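Local coordinates for protein lovastatin nonaketide synthase, polyketide synthase component (Aspergillus terreus, PDB 7CPX) that builds the nonaketide backbone of lovastatin by repeated decarboxylative condensation of malonyl units, with programmed methylation and reduction, as an iterative homodimeric polyketide synthase, at residues 1462-1467 / 1485-1490; 1425-1430 / 1453-1458. The protein carries 2 engineered substitutions. One frame throughout, in Å; residues are numbered along the deposited sequence.

Following the chain, helix 1420-1436 leads into strand 1440-1445, and the glycine-rich turn after it opens helix 1451-1457, which packs back on the first helix in interaction 2. The chain then enters strand 1464-1469, passes through helix 1475-1483, and returns at 1485-1490 to meet the start of that strand in interaction 1. The two loops are therefore closed in series, neither nested nor crossed, and their centres lie about 14 Å apart. They also touch: Leu1457 packs against Phe1464 and Phe1487, and Val1456 against Tyr1467. Together they join two helices, strand 1464-1469 and the approach to edge strand 1491-1493 in the methyltransferase domain.

Interaction 1. Residues 1462-1467 / 1485-1490; sequences LGFNSY and APFEDR
Arg1490 grips the strand entrance at 1465-1467 from both of its ends, offering its backbone carbonyl to one residue and its guanidinium to another. Tyr1467 N donates to Arg1490 O at 3.1 Å. Arg1490 NH1 donates to Asn1465 O at 3.2 Å, in the carbonyl plane and on a lone pair. A bend at chi2 (-87°) folds the arginine chain back along 1464-1465, so that Phe1464 O lies over one face of the guanidinium. The Tyr1467 bond, continued by one with Val1492, begins the parallel pairing of strands 1464-1469 and 1491-1493. Helix 1475-1483 links them in a beta-alpha-beta crossover at the edge of the Rossmann-like methyltransferase sheet. Beside this pairing, Phe1464 packs against the returning loop: its CD1 edge meets the aliphatic root of Arg1490, with CD1 to CB 3.4 Å. Farther round the ring, Phe1464 CZ comes 3.5 Å from CD1 at the edge of Phe1487, the two planes 71° apart. In the type I turn 1485-1488, a flat apolar ring suits the place of Phe1487 because it can meet Phe1464 CZ at its edge and also touch Leu1457 of helix 1451-1457. Asn1465 sends its ND2 elsewhere, to Asp1441 and Glu2431, while the hydroxyl of Ser1466 bonds Asp1441.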
loop_
_atom_site.group_PDB
_atom_site.type_symbol
_atom_site.label_atom_id
_atom_site.label_comp_id
_atom_site.label_asym_id
_atom_site.label_seq_id
_atom_site.Cartn_x
_atom_site.Cartn_y
_atom_site.Cartn_z
ATOM N N LEU A 1462 -52.027 19.367 -23.910
ATOM C CA LEU A 1462 -52.696 20.474 -24.576
ATOM C C LEU A 1462 -51.660 21.452 -25.114
ATOM O O LEU A 1462 -50.602 21.661 -24.515
ATOM C CB LEU A 1462 -53.670 21.180 -23.626
ATOM C CG LEU A 1462 -53.141 22.257 -22.678
ATOM C CD1 LEU A 1462 -53.166 23.636 -23.331
ATOM C CD2 LEU A 1462 -53.954 22.266 -21.398
ATOM N N GLY A 1463 -51.976 22.049 -26.260
ATOM C CA GLY A 1463 -51.013 22.836 -27.007
ATOM C C GLY A 1463 -50.839 24.266 -26.535
ATOM O O GLY A 1463 -51.353 25.195 -27.164
ATOM N N PHE A 1464 -50.119 24.459 -25.432
ATOM C CA PHE A 1464 -49.802 25.789 -24.927
ATOM C C PHE A 1464 -48.402 26.178 -25.387
ATOM O O PHE A 1464 -47.420 25.518 -25.030
ATOM C CB PHE A 1464 -49.901 25.847 -23.400
ATOM C CG PHE A 1464 -49.221 24.705 -22.695
ATOM C CD1 PHE A 1464 -47.868 24.746 -22.408
ATOM C CD2 PHE A 1464 -49.945 23.594 -22.307
ATOM C CE1 PHE A 1464 -47.249 23.694 -21.761
ATOM C CE2 PHE A 1464 -49.334 22.540 -21.658
ATOM C CZ PHE A 1464 -47.984 22.590 -21.385
ATOM N N ASN A 1465 -48.315 27.229 -26.203
ATOM C CA ASN A 1465 -47.019 27.792 -26.555
ATOM C C ASN A 1465 -46.461 28.645 -25.427
ATOM O O ASN A 1465 -45.241 28.700 -25.236
ATOM C CB ASN A 1465 -47.136 28.622 -27.832
ATOM C CG ASN A 1465 -45.840 29.308 -28.204
ATOM O OD1 ASN A 1465 -44.996 28.733 -28.891
ATOM N ND2 ASN A 1465 -45.678 30.549 -27.762
ATOM N N SER A 1466 -47.334 29.315 -24.681
ATOM C CA SER A 1466 -46.932 30.110 -23.531
ATOM C C SER A 1466 -48.162 30.352 -22.672
ATOM O O SER A 1466 -49.183 30.838 -23.164
ATOM C CB SER A 1466 -46.306 31.442 -23.958
ATOM O OG SER A 1466 -47.245 32.246 -24.649
ATOM N N TYR A 1467 -48.058 30.011 -21.391
ATOM C CA TYR A 1467 -49.156 30.154 -20.438
ATOM C C TYR A 1467 -48.802 31.301 -19.500
ATOM O O TYR A 1467 -47.926 31.163 -18.641
ATOM C CB TYR A 1467 -49.387 28.859 -19.670
ATOM C CG TYR A 1467 -50.788 28.715 -19.122
ATOM C CD1 TYR A 1467 -51.187 29.407 -17.988
ATOM C CD2 TYR A 1467 -51.709 27.884 -19.738
ATOM C CE1 TYR A 1467 -52.465 29.276 -17.486
ATOM C CE2 TYR A 1467 -52.988 27.745 -19.245
ATOM C CZ TYR A 1467 -53.362 28.443 -18.119
ATOM O OH TYR A 1467 -54.638 28.304 -17.625
ATOM N N ALA A 1485 -44.865 23.887 -11.733
ATOM C CA ALA A 1485 -43.484 23.680 -12.152
ATOM C C ALA A 1485 -43.373 22.879 -13.442
ATOM O O ALA A 1485 -42.543 23.245 -14.292
ATOM C CB ALA A 1485 -42.703 22.991 -11.024
ATOM N N PRO A 1486 -44.145 21.808 -13.659
ATOM C CA PRO A 1486 -44.022 21.073 -14.928
ATOM C C PRO A 1486 -44.234 21.949 -16.147
ATOM O O PRO A 1486 -43.589 21.729 -17.180
ATOM C CB PRO A 1486 -45.111 19.996 -14.815
ATOM C CG PRO A 1486 -45.355 19.844 -13.359
ATOM C CD PRO A 1486 -45.144 21.199 -12.765
ATOM N N PHE A 1487 -45.120 22.938 -16.058
ATOM C CA PHE A 1487 -45.396 23.850 -17.157
ATOM C C PHE A 1487 -44.532 25.103 -17.103
ATOM O O PHE A 1487 -44.700 25.996 -17.938
ATOM C CB PHE A 1487 -46.876 24.240 -17.150
ATOM C CG PHE A 1487 -47.806 23.087 -16.904
ATOM C CD1 PHE A 1487 -48.276 22.322 -17.956
ATOM C CD2 PHE A 1487 -48.212 22.770 -15.618
ATOM C CE1 PHE A 1487 -49.132 21.262 -17.732
ATOM C CE2 PHE A 1487 -49.067 21.711 -15.388
ATOM C CZ PHE A 1487 -49.529 20.955 -16.446
ATOM N N GLU A 1488 -43.612 25.188 -16.138
ATOM C CA GLU A 1488 -42.811 26.397 -15.984
ATOM C C GLU A 1488 -41.978 26.686 -17.226
ATOM O O GLU A 1488 -41.682 27.850 -17.512
ATOM C CB GLU A 1488 -41.906 26.273 -14.759
ATOM C CG GLU A 1488 -41.140 27.543 -14.426
ATOM C CD GLU A 1488 -40.374 27.435 -13.124
ATOM O OE1 GLU A 1488 -40.414 26.357 -12.497
ATOM O OE2 GLU A 1488 -39.733 28.430 -12.726
ATOM N N ASP A 1489 -41.588 25.648 -17.970
ATOM C CA ASP A 1489 -40.844 25.876 -19.203
ATOM C C ASP A 1489 -41.655 26.699 -20.191
ATOM O O ASP A 1489 -41.109 27.581 -20.864
ATOM C CB ASP A 1489 -40.437 24.540 -19.826
ATOM C CG ASP A 1489 -41.627 23.660 -20.147
ATOM O OD1 ASP A 1489 -42.655 23.769 -19.446
ATOM O OD2 ASP A 1489 -41.534 22.857 -21.099
ATOM N N ARG A 1490 -42.957 26.428 -20.291
ATOM C CA ARG A 1490 -43.851 27.205 -21.137
ATOM C C ARG A 1490 -44.586 28.300 -20.377
ATOM O O ARG A 1490 -45.077 29.243 -21.006
ATOM C CB ARG A 1490 -44.887 26.287 -21.796
ATOM C CG ARG A 1490 -44.311 25.302 -22.803
ATOM C CD ARG A 1490 -44.212 25.903 -24.199
ATOM N NE ARG A 1490 -44.111 24.869 -25.222
ATOM C CZ ARG A 1490 -44.078 25.100 -26.527
ATOM N NH1 ARG A 1490 -44.123 26.328 -27.016
ATOM N NH2 ARG A 1490 -43.998 24.072 -27.366
#

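Interaction 2. Residues 1425-1430 / 1453-1458; sequences YARELV and TKYVLA
Segments 1425-1430 and 1453-1457 are helical and run in broadly the same direction, crossing at -43° with their axes 8.0 Å apart, and the backbones come nearest where Arg1427 CA and Val1456 CA are 3.9 Å from each other. Small and beta-branched residues suit so close a passage. Val1456 is wedged between neighbouring turns of the other helix: its CG1 lies 4.1 Å from Ala1426 CB, while its CB meets Val1430 CG2 at 4.0 Å. The short Ala1426 lets the second helix come near, and the two valines add compact apolar bulk, one on each side of the interface. Arg1427 lays its aliphatic chain against the last turn of the other helix. The extended first part of that chain brings CG, CD and NE to Tyr1455 O, where NE makes a weak hydrogen bond at 2.9 Å. A bend at chi3 (-50°) then turns the guanidinium toward the Tyr1455 ring, which it meets obliquely, the planes 24° apart and NH2 nearest CD2 and CE2. His1424 completes this cluster, accepting a bond from Arg1427 NH1 and meeting the tyrosine ring edge-to-face. Two helices packed side by side on one face of a largely parallel sheet, the second following a GxGxxG-like turn after strand 1440-1445, are consistent with the Rossmann-like fold of S-adenosylmethionine-dependent methyltransferases.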
loop_
_atom_site.group_PDB
_atom_site.type_symbol
_atom_site.label_atom_id
_atom_site.label_comp_id
_atom_site.label_asym_id
_atom_site.label_seq_id
_atom_site.Cartn_x
_atom_site.Cartn_y
_atom_site.Cartn_z
ATOM N N TYR A 1425 -66.299 21.696 -17.274
ATOM C CA TYR A 1425 -66.654 22.186 -18.600
ATOM C C TYR A 1425 -65.616 23.169 -19.119
ATOM O O TYR A 1425 -65.341 23.204 -20.322
ATOM C CB TYR A 1425 -68.033 22.845 -18.569
ATOM C CG TYR A 1425 -69.191 21.881 -18.436
ATOM C CD1 TYR A 1425 -69.169 20.645 -19.064
ATOM C CD2 TYR A 1425 -70.308 22.211 -17.683
ATOM C CE1 TYR A 1425 -70.222 19.768 -18.948
ATOM C CE2 TYR A 1425 -71.368 21.335 -17.559
ATOM C CZ TYR A 1425 -71.319 20.114 -18.194
ATOM O OH TYR A 1425 -72.369 19.233 -18.079
ATOM N N ALA A 1426 -65.043 23.983 -18.233
ATOM C CA ALA A 1426 -63.972 24.881 -18.643
ATOM C C ALA A 1426 -62.768 24.097 -19.139
ATOM O O ALA A 1426 -62.153 24.461 -20.147
ATOM C CB ALA A 1426 -63.575 25.793 -17.484
ATOM N N ARG A 1427 -62.409 23.021 -18.438
ATOM C CA ARG A 1427 -61.314 22.181 -18.912
ATOM C C ARG A 1427 -61.640 21.588 -20.274
ATOM O O ARG A 1427 -60.782 21.545 -21.159
ATOM C CB ARG A 1427 -61.004 21.060 -17.921
ATOM C CG ARG A 1427 -59.784 20.237 -18.337
ATOM C CD ARG A 1427 -59.720 18.871 -17.674
ATOM N NE ARG A 1427 -59.896 18.924 -16.228
ATOM C CZ ARG A 1427 -61.000 18.565 -15.585
ATOM N NH1 ARG A 1427 -62.072 18.133 -16.232
ATOM N NH2 ARG A 1427 -61.027 18.632 -14.258
ATOM N N GLU A 1428 -62.871 21.112 -20.455
ATOM C CA GLU A 1428 -63.255 20.538 -21.742
ATOM C C GLU A 1428 -63.141 21.573 -22.855
ATOM O O GLU A 1428 -62.608 21.292 -23.936
ATOM C CB GLU A 1428 -64.681 19.990 -21.664
ATOM C CG GLU A 1428 -64.851 18.819 -20.712
ATOM C CD GLU A 1428 -64.196 17.551 -21.221
ATOM O OE1 GLU A 1428 -63.631 17.576 -22.335
ATOM O OE2 GLU A 1428 -64.246 16.527 -20.507
ATOM N N LEU A 1429 -63.637 22.783 -22.601
ATOM C CA LEU A 1429 -63.599 23.840 -23.604
ATOM C C LEU A 1429 -62.164 24.224 -23.938
ATOM O O LEU A 1429 -61.808 24.386 -25.111
ATOM C CB LEU A 1429 -64.377 25.054 -23.098
ATOM C CG LEU A 1429 -64.373 26.305 -23.974
ATOM C CD1 LEU A 1429 -65.067 26.033 -25.296
ATOM C CD2 LEU A 1429 -65.038 27.457 -23.239
ATOM N N VAL A 1430 -61.325 24.377 -22.913
ATOM C CA VAL A 1430 -59.932 24.741 -23.146
ATOM C C VAL A 1430 -59.220 23.633 -23.905
ATOM O O VAL A 1430 -58.394 23.897 -24.785
ATOM C CB VAL A 1430 -59.229 25.056 -21.813
ATOM C CG1 VAL A 1430 -57.736 25.222 -22.032
ATOM C CG2 VAL A 1430 -59.814 26.308 -21.196
ATOM N N THR A 1453 -56.678 27.153 -13.082
ATOM C CA THR A 1453 -55.475 26.803 -13.828
ATOM C C THR A 1453 -55.199 25.309 -13.734
ATOM O O THR A 1453 -54.900 24.661 -14.742
ATOM C CB THR A 1453 -54.278 27.594 -13.301
ATOM O OG1 THR A 1453 -54.599 28.989 -13.258
ATOM C CG2 THR A 1453 -53.068 27.387 -14.199
ATOM N N LYS A 1454 -55.302 24.743 -12.530
ATOM C CA LYS A 1454 -55.118 23.305 -12.375
ATOM C C LYS A 1454 -56.108 22.538 -13.239
ATOM O O LYS A 1454 -55.729 21.613 -13.966
ATOM C CB LYS A 1454 -55.283 22.908 -10.908
ATOM C CG LYS A 1454 -54.071 23.171 -10.039
ATOM C CD LYS A 1454 -54.277 22.591 -8.650
ATOM C CE LYS A 1454 -53.037 22.735 -7.788
ATOM N NZ LYS A 1454 -53.234 22.151 -6.434
ATOM N N TYR A 1455 -57.384 22.915 -13.178
ATOM C CA TYR A 1455 -58.406 22.170 -13.902
ATOM C C TYR A 1455 -58.162 22.217 -15.405
ATOM O O TYR A 1455 -58.087 21.175 -16.065
ATOM C CB TYR A 1455 -59.790 22.725 -13.570
ATOM C CG TYR A 1455 -60.581 21.869 -12.610
ATOM C CD1 TYR A 1455 -60.147 21.665 -11.308
ATOM C CD2 TYR A 1455 -61.771 21.274 -13.004
ATOM C CE1 TYR A 1455 -60.872 20.885 -10.429
ATOM C CE2 TYR A 1455 -62.502 20.493 -12.134
ATOM C CZ TYR A 1455 -62.048 20.302 -10.846
ATOM O OH TYR A 1455 -62.774 19.524 -9.973
ATOM N N VAL A 1456 -58.017 23.421 -15.963
ATOM C CA VAL A 1456 -57.930 23.550 -17.414
ATOM C C VAL A 1456 -56.590 23.032 -17.926
ATOM O O VAL A 1456 -56.534 22.292 -18.915
ATOM C CB VAL A 1456 -58.174 25.009 -17.840
ATOM C CG1 VAL A 1456 -59.521 25.491 -17.324
ATOM C CG2 VAL A 1456 -57.049 25.913 -17.356
ATOM N N LEU A 1457 -55.494 23.405 -17.265
ATOM C CA LEU A 1457 -54.165 23.017 -17.710
ATOM C C LEU A 1457 -53.842 21.561 -17.410
ATOM O O LEU A 1457 -52.837 21.050 -17.914
ATOM C CB LEU A 1457 -53.118 23.925 -17.058
ATOM C CG LEU A 1457 -51.686 23.844 -17.590
ATOM C CD1 LEU A 1457 -51.642 24.134 -19.079
ATOM C CD2 LEU A 1457 -50.796 24.813 -16.835
ATOM N N ALA A 1458 -54.668 20.885 -16.610
ATOM C CA ALA A 1458 -54.469 19.464 -16.352
ATOM C C ALA A 1458 -54.815 18.601 -17.555
ATOM O O ALA A 1458 -54.558 17.393 -17.521
ATOM C CB ALA A 1458 -55.305 19.020 -15.152
#